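Local coordinates for putative 2OG-Fe(II) oxygenase family protein (Caulobacter crescentus CB15, PDB 3OOX) that probably acts as an iron(II)-dependent 2-oxoglutarate oxygenase that forms ethene from 2-oxoglutarate and oxidises L-arginine, at residues F268-L280 / R291-Q303. Numbering follows the deposited sequence. Where two conformers were deposited one is given.
Sequences FLHFASDYEIKTL and RYPESITADEFLQ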
loop_
_atom_site.group_PDB
_atom_site.type_symbol
_atom_site.label_atom_id
_atom_site.label_comp_id
_atom_site.label_asym_id
_atom_site.label_seq_id
_atom_site.Cartn_x
_atom_site.Cartn_y
_atom_site.Cartn_z
ATOM N N PHE A 268 -0.528 0.354 3.349
ATOM C CA PHE A 268 -1.705 -0.416 2.949
ATOM C C PHE A 268 -2.900 0.058 3.773
ATOM O O PHE A 268 -3.098 -0.374 4.940
ATOM C CB PHE A 268 -1.437 -1.906 3.145
ATOM C CG PHE A 268 -0.282 -2.424 2.341
ATOM C CD1 PHE A 268 -0.463 -2.824 1.028
ATOM C CD2 PHE A 268 0.991 -2.510 2.883
ATOM C CE1 PHE A 268 0.591 -3.337 0.298
ATOM C CE2 PHE A 268 2.061 -2.968 2.117
ATOM C CZ PHE A 268 1.847 -3.362 0.815
ATOM N N LEU A 269 -3.709 0.926 3.137
ATOM C CA LEU A 269 -4.855 1.509 3.789
ATOM C C LEU A 269 -6.021 0.553 3.689
ATOM O O LEU A 269 -6.342 0.057 2.598
ATOM C CB LEU A 269 -5.208 2.860 3.167
ATOM C CG LEU A 269 -6.111 3.806 3.949
ATOM C CD1 LEU A 269 -5.857 5.273 3.491
ATOM C CD2 LEU A 269 -7.587 3.423 3.826
ATOM N N HIS A 270 -6.618 0.238 4.845
ATOM C CA HIS A 270 -7.733 -0.696 4.969
ATOM C C HIS A 270 -8.947 0.005 5.559
ATOM O O HIS A 270 -8.827 0.985 6.311
ATOM C CB HIS A 270 -7.406 -1.785 5.986
ATOM C CG HIS A 270 -6.452 -2.843 5.516
ATOM N ND1 HIS A 270 -5.138 -2.612 5.135
ATOM C CD2 HIS A 270 -6.629 -4.187 5.433
ATOM C CE1 HIS A 270 -4.558 -3.774 4.862
ATOM N NE2 HIS A 270 -5.438 -4.735 5.020
ATOM N N PHE A 271 -10.124 -0.529 5.220
ATOM C CA PHE A 271 -11.344 -0.122 5.875
ATOM C C PHE A 271 -11.293 -0.559 7.381
ATOM O O PHE A 271 -10.574 -1.453 7.804
ATOM C CB PHE A 271 -12.562 -0.811 5.247
ATOM C CG PHE A 271 -12.925 -0.335 3.877
ATOM C CD1 PHE A 271 -13.096 1.003 3.606
ATOM C CD2 PHE A 271 -13.200 -1.243 2.854
ATOM C CE1 PHE A 271 -13.445 1.448 2.348
ATOM C CE2 PHE A 271 -13.615 -0.792 1.600
ATOM C CZ PHE A 271 -13.702 0.557 1.335
ATOM N N ALA A 272 -12.141 0.085 8.179
ATOM C CA ALA A 272 -12.502 -0.392 9.498
ATOM C C ALA A 272 -12.977 -1.850 9.459
ATOM O O ALA A 272 -13.749 -2.250 8.584
ATOM C CB ALA A 272 -13.616 0.500 10.054
ATOM N N SER A 273 -12.516 -2.625 10.421
ATOM C CA SER A 273 -12.799 -4.061 10.501
ATOM C C SER A 273 -14.283 -4.405 10.463
ATOM O O SER A 273 -14.694 -5.355 9.812
ATOM C CB SER A 273 -12.221 -4.632 11.778
ATOM O OG SER A 273 -10.830 -4.572 11.731
ATOM N N ASP A 274 -15.077 -3.588 11.150
ATOM C CA ASP A 274 -16.515 -3.756 11.198
ATOM C C ASP A 274 -17.335 -3.052 10.112
ATOM O O ASP A 274 -18.585 -3.043 10.175
ATOM C CB ASP A 274 -17.038 -3.388 12.612
ATOM C CG ASP A 274 -16.729 -1.949 13.041
ATOM O OD1 ASP A 274 -16.143 -1.205 12.230
ATOM O OD2 ASP A 274 -17.148 -1.547 14.181
ATOM N N TYR A 275 -16.666 -2.470 9.115
ATOM C CA TYR A 275 -17.345 -1.807 8.010
ATOM C C TYR A 275 -17.948 -2.877 7.100
ATOM O O TYR A 275 -17.238 -3.766 6.615
ATOM C CB TYR A 275 -16.388 -0.948 7.206
ATOM C CG TYR A 275 -17.026 -0.336 5.986
ATOM C CD1 TYR A 275 -18.067 0.552 6.107
ATOM C CD2 TYR A 275 -16.555 -0.610 4.703
ATOM C CE1 TYR A 275 -18.650 1.126 5.013
ATOM C CE2 TYR A 275 -17.114 -0.029 3.604
ATOM C CZ TYR A 275 -18.161 0.845 3.751
ATOM O OH TYR A 275 -18.737 1.431 2.632
ATOM N N GLU A 276 -19.266 -2.807 6.889
ATOM C CA GLU A 276 -19.935 -3.712 5.976
ATOM C C GLU A 276 -19.763 -3.171 4.555
ATOM O O GLU A 276 -20.185 -2.038 4.205
ATOM C CB GLU A 276 -21.429 -3.854 6.298
ATOM C CG GLU A 276 -22.134 -4.722 5.268
ATOM C CD GLU A 276 -23.633 -4.915 5.540
ATOM O OE1 GLU A 276 -24.394 -3.985 5.248
ATOM O OE2 GLU A 276 -24.015 -5.981 6.019
ATOM N N ILE A 277 -19.086 -3.982 3.744
ATOM C CA ILE A 277 -18.923 -3.725 2.333
ATOM C C ILE A 277 -20.165 -4.239 1.627
ATOM O O ILE A 277 -20.390 -5.453 1.535
ATOM C CB ILE A 277 -17.629 -4.404 1.741
ATOM C CG1 ILE A 277 -16.387 -3.974 2.522
ATOM C CG2 ILE A 277 -17.498 -4.127 0.241
ATOM C CD1 ILE A 277 -15.153 -4.785 2.134
ATOM N N LYS A 278 -20.962 -3.298 1.142
ATOM C CA LYS A 278 -22.207 -3.568 0.436
ATOM C C LYS A 278 -22.172 -2.777 -0.874
ATOM O O LYS A 278 -21.877 -1.581 -0.903
ATOM C CB LYS A 278 -23.409 -3.192 1.306
ATOM C CG LYS A 278 -24.744 -3.329 0.585
ATOM C CD LYS A 278 -25.911 -3.055 1.533
ATOM C CE LYS A 278 -27.242 -3.308 0.836
ATOM N NZ LYS A 278 -27.455 -2.386 -0.327
ATOM N N THR A 279 -22.442 -3.470 -1.978
ATOM C CA THR A 279 -22.187 -2.903 -3.299
ATOM C C THR A 279 -22.840 -1.543 -3.476
ATOM O O THR A 279 -24.033 -1.361 -3.164
ATOM C CB THR A 279 -22.691 -3.841 -4.406
ATOM O OG1 THR A 279 -22.319 -5.196 -4.076
ATOM C CG2 THR A 279 -22.133 -3.387 -5.779
ATOM N N LEU A 280 -22.077 -0.585 -3.994
ATOM C CA LEU A 280 -22.633 0.742 -4.264
ATOM C C LEU A 280 -23.714 0.600 -5.325
ATOM O O LEU A 280 -23.488 0.059 -6.411
ATOM C CB LEU A 280 -21.548 1.701 -4.736
ATOM C CG LEU A 280 -20.440 2.031 -3.721
ATOM C CD1 LEU A 280 -19.371 2.867 -4.389
ATOM C CD2 LEU A 280 -20.997 2.752 -2.493
ATOM N N ARG A 291 -22.228 -8.190 -8.510
ATOM C CA ARG A 291 -21.414 -9.394 -8.393
ATOM C C ARG A 291 -21.341 -9.890 -6.954
ATOM O O ARG A 291 -20.853 -11.003 -6.700
ATOM C CB ARG A 291 -20.006 -9.107 -8.908
ATOM C CG ARG A 291 -19.978 -8.607 -10.295
ATOM C CD ARG A 291 -18.560 -8.236 -10.685
ATOM N NE ARG A 291 -18.593 -7.370 -11.855
ATOM C CZ ARG A 291 -17.601 -7.233 -12.726
ATOM N NH1 ARG A 291 -16.444 -7.889 -12.577
ATOM N NH2 ARG A 291 -17.761 -6.413 -13.747
ATOM N N TYR A 292 -21.849 -9.087 -6.019
ATOM C CA TYR A 292 -21.700 -9.344 -4.595
ATOM C C TYR A 292 -23.032 -9.228 -3.852
ATOM O O TYR A 292 -23.198 -8.359 -3.016
ATOM C CB TYR A 292 -20.643 -8.386 -4.016
ATOM C CG TYR A 292 -19.361 -8.380 -4.844
ATOM C CD1 TYR A 292 -18.481 -9.450 -4.771
ATOM C CD2 TYR A 292 -19.038 -7.320 -5.713
ATOM C CE1 TYR A 292 -17.329 -9.493 -5.530
ATOM C CE2 TYR A 292 -17.872 -7.343 -6.475
ATOM C CZ TYR A 292 -17.021 -8.427 -6.369
ATOM O OH TYR A 292 -15.868 -8.447 -7.120
ATOM N N PRO A 293 -23.978 -10.133 -4.159
ATOM C CA PRO A 293 -25.296 -10.010 -3.541
ATOM C C PRO A 293 -25.278 -10.201 -2.027
ATOM O O PRO A 293 -26.201 -9.719 -1.355
ATOM C CB PRO A 293 -26.110 -11.116 -4.217
ATOM C CG PRO A 293 -25.120 -12.128 -4.651
ATOM C CD PRO A 293 -23.885 -11.322 -5.018
ATOM N N GLU A 294 -24.260 -10.905 -1.506
ATOM C CA GLU A 294 -24.079 -11.067 -0.073
ATOM C C GLU A 294 -22.983 -10.108 0.395
ATOM O O GLU A 294 -21.827 -10.213 -0.050
ATOM C CB GLU A 294 -23.673 -12.506 0.251
ATOM C CG GLU A 294 -24.629 -13.573 -0.310
ATOM C CD GLU A 294 -23.912 -14.638 -1.138
ATOM O OE1 GLU A 294 -23.404 -14.309 -2.234
ATOM O OE2 GLU A 294 -23.873 -15.809 -0.699
ATOM N N SER A 295 -23.346 -9.174 1.270
ATOM C CA SER A 295 -22.363 -8.232 1.786
ATOM C C SER A 295 -21.420 -8.924 2.773
ATOM O O SER A 295 -21.639 -10.064 3.180
ATOM C CB SER A 295 -23.058 -7.039 2.430
ATOM O OG SER A 295 -23.944 -6.423 1.512
ATOM N N ILE A 296 -20.348 -8.227 3.155
ATOM C CA ILE A 296 -19.282 -8.836 3.964
ATOM C C ILE A 296 -18.593 -7.734 4.734
ATOM O O ILE A 296 -18.465 -6.625 4.212
ATOM C CB ILE A 296 -18.261 -9.627 3.058
ATOM C CG1 ILE A 296 -17.366 -10.521 3.908
ATOM C CG2 ILE A 296 -17.433 -8.672 2.141
ATOM C CD1 ILE A 296 -16.614 -11.582 3.103
ATOM N N THR A 297 -18.184 -7.982 5.980
ATOM C CA THR A 297 -17.417 -6.957 6.683
ATOM C C THR A 297 -16.000 -6.930 6.116
ATOM O O THR A 297 -15.518 -7.930 5.589
ATOM C CB THR A 297 -17.303 -7.162 8.187
ATOM O OG1 THR A 297 -16.587 -8.372 8.484
ATOM C CG2 THR A 297 -18.698 -7.241 8.862
ATOM N N ALA A 298 -15.314 -5.805 6.272
ATOM C CA ALA A 298 -13.931 -5.720 5.803
ATOM C C ALA A 298 -13.073 -6.791 6.466
ATOM O O ALA A 298 -12.223 -7.442 5.812
ATOM C CB ALA A 298 -13.356 -4.329 6.110
ATOM N N ASP A 299 -13.284 -7.054 7.764
ATOM C CA ASP A 299 -12.448 -8.046 8.417
ATOM C C ASP A 299 -12.757 -9.460 7.921
ATOM O O ASP A 299 -11.829 -10.278 7.783
ATOM C CB ASP A 299 -12.511 -7.994 9.942
ATOM C CG ASP A 299 -11.389 -8.779 10.563
ATOM O OD1 ASP A 299 -10.211 -8.398 10.310
ATOM O OD2 ASP A 299 -11.694 -9.798 11.229
ATOM N N GLU A 300 -14.020 -9.773 7.676
ATOM C CA GLU A 300 -14.421 -11.064 7.105
ATOM C C GLU A 300 -13.740 -11.268 5.743
ATOM O O GLU A 300 -13.274 -12.355 5.414
ATOM C CB GLU A 300 -15.966 -11.141 6.948
ATOM C CG GLU A 300 -16.768 -11.378 8.271
ATOM C CD GLU A 300 -18.293 -11.019 8.241
ATOM O OE1 GLU A 300 -18.902 -10.644 7.199
ATOM O OE2 GLU A 300 -18.918 -11.150 9.329
ATOM N N PHE A 301 -13.755 -10.210 4.950
ATOM C CA PHE A 301 -13.156 -10.225 3.596
ATOM C C PHE A 301 -11.644 -10.396 3.687
ATOM O O PHE A 301 -11.066 -11.182 2.937
ATOM C CB PHE A 301 -13.502 -8.943 2.874
ATOM C CG PHE A 301 -12.991 -8.870 1.456
ATOM C CD1 PHE A 301 -13.643 -9.499 0.446
ATOM C CD2 PHE A 301 -11.836 -8.159 1.159
ATOM C CE1 PHE A 301 -13.196 -9.414 -0.855
ATOM C CE2 PHE A 301 -11.373 -8.068 -0.145
ATOM C CZ PHE A 301 -12.061 -8.703 -1.147
ATOM N N LEU A 302 -11.030 -9.682 4.638
ATOM C CA LEU A 302 -9.605 -9.811 4.892
ATOM C C LEU A 302 -9.267 -11.234 5.222
ATOM O O LEU A 302 -8.337 -11.813 4.632
ATOM C CB LEU A 302 -9.177 -8.886 6.037
ATOM C CG LEU A 302 -7.687 -8.781 6.319
ATOM C CD1 LEU A 302 -6.891 -8.420 5.062
ATOM C CD2 LEU A 302 -7.482 -7.766 7.420
ATOM N N GLN A 303 -9.994 -11.826 6.159
ATOM C CA GLN A 303 -9.705 -13.187 6.557
ATOM C C GLN A 303 -9.889 -14.147 5.386
ATOM O O GLN A 303 -9.077 -15.076 5.213
ATOM C CB GLN A 303 -10.593 -13.622 7.698
ATOM C CG GLN A 303 -10.303 -12.948 9.029
ATOM C CD GLN A 303 -11.201 -13.477 10.108
ATOM O OE1 GLN A 303 -11.239 -14.687 10.352
ATOM N NE2 GLN A 303 -11.955 -12.593 10.749
HETATM O O HOH W 1 -9.692 -5.849 9.551
HETATM O O HOH W 2 -23.222 -6.346 -1.232
#
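Ile277 and Ile296 form a hydrogen-bonded pair of a short two-stranded antiparallel sheet: Ile277 N donates to Ile296 O at 2.8 Å, and Ile296 N returns a longer bond to Ile277 O at 3.2 Å. Beyond the strand pair, the first two N-H groups of helix 298-309 donate to carbonyls of the turn that precedes strand 276-277. Ala298 N meets Tyr275 O at 2.8 Å, and Asp299 N reaches Ser273 O at 3.0 Å. The type I turn from Ala272 to Tyr275 thus supplies acceptors to the helix start, where Glu300 N donates to Thr297 OG1 as the capping bond; in one of the two conformers of Glu300, its carboxylate accepts from Thr297 N and completes a capping box.

Water links both flanks. One joins Ser273 OG, which also bonds His114, to Asp299 OD1; another bridges Thr279 N and Tyr292 O and, in one conformer of Ser295, its OG. Thr279 OG1 itself bonds Asp290.

Apolar contacts flank the backbone bonds. The methyl of Ala298 lies 3.7 Å from Phe271 CB, near the plane of that ring at its edge. With CG1 anti to the carbonyl carbon (chi1 -55°), Ile277 extends CD1 over the helix start, 4.0 Å from Ala298 CA. Farther out, Leu302 CD1 lies 4.0 Å from His270 NE2, in the ring plane, while ND1 of that ring donates to Phe268 O from above the carbonyl plane. A leucine in place of His270 would probably leave Phe268 O without this donor and Leu302 CD1 without the flat edge it meets.

The contact fastens the C-terminal helix to the chain leaving strand 262-269 of the large sheet, chiefly through backbone bonds, and the methyl of Ala298, close to Ala272 O and Phe271 CB, lets the helix start sit near the turn.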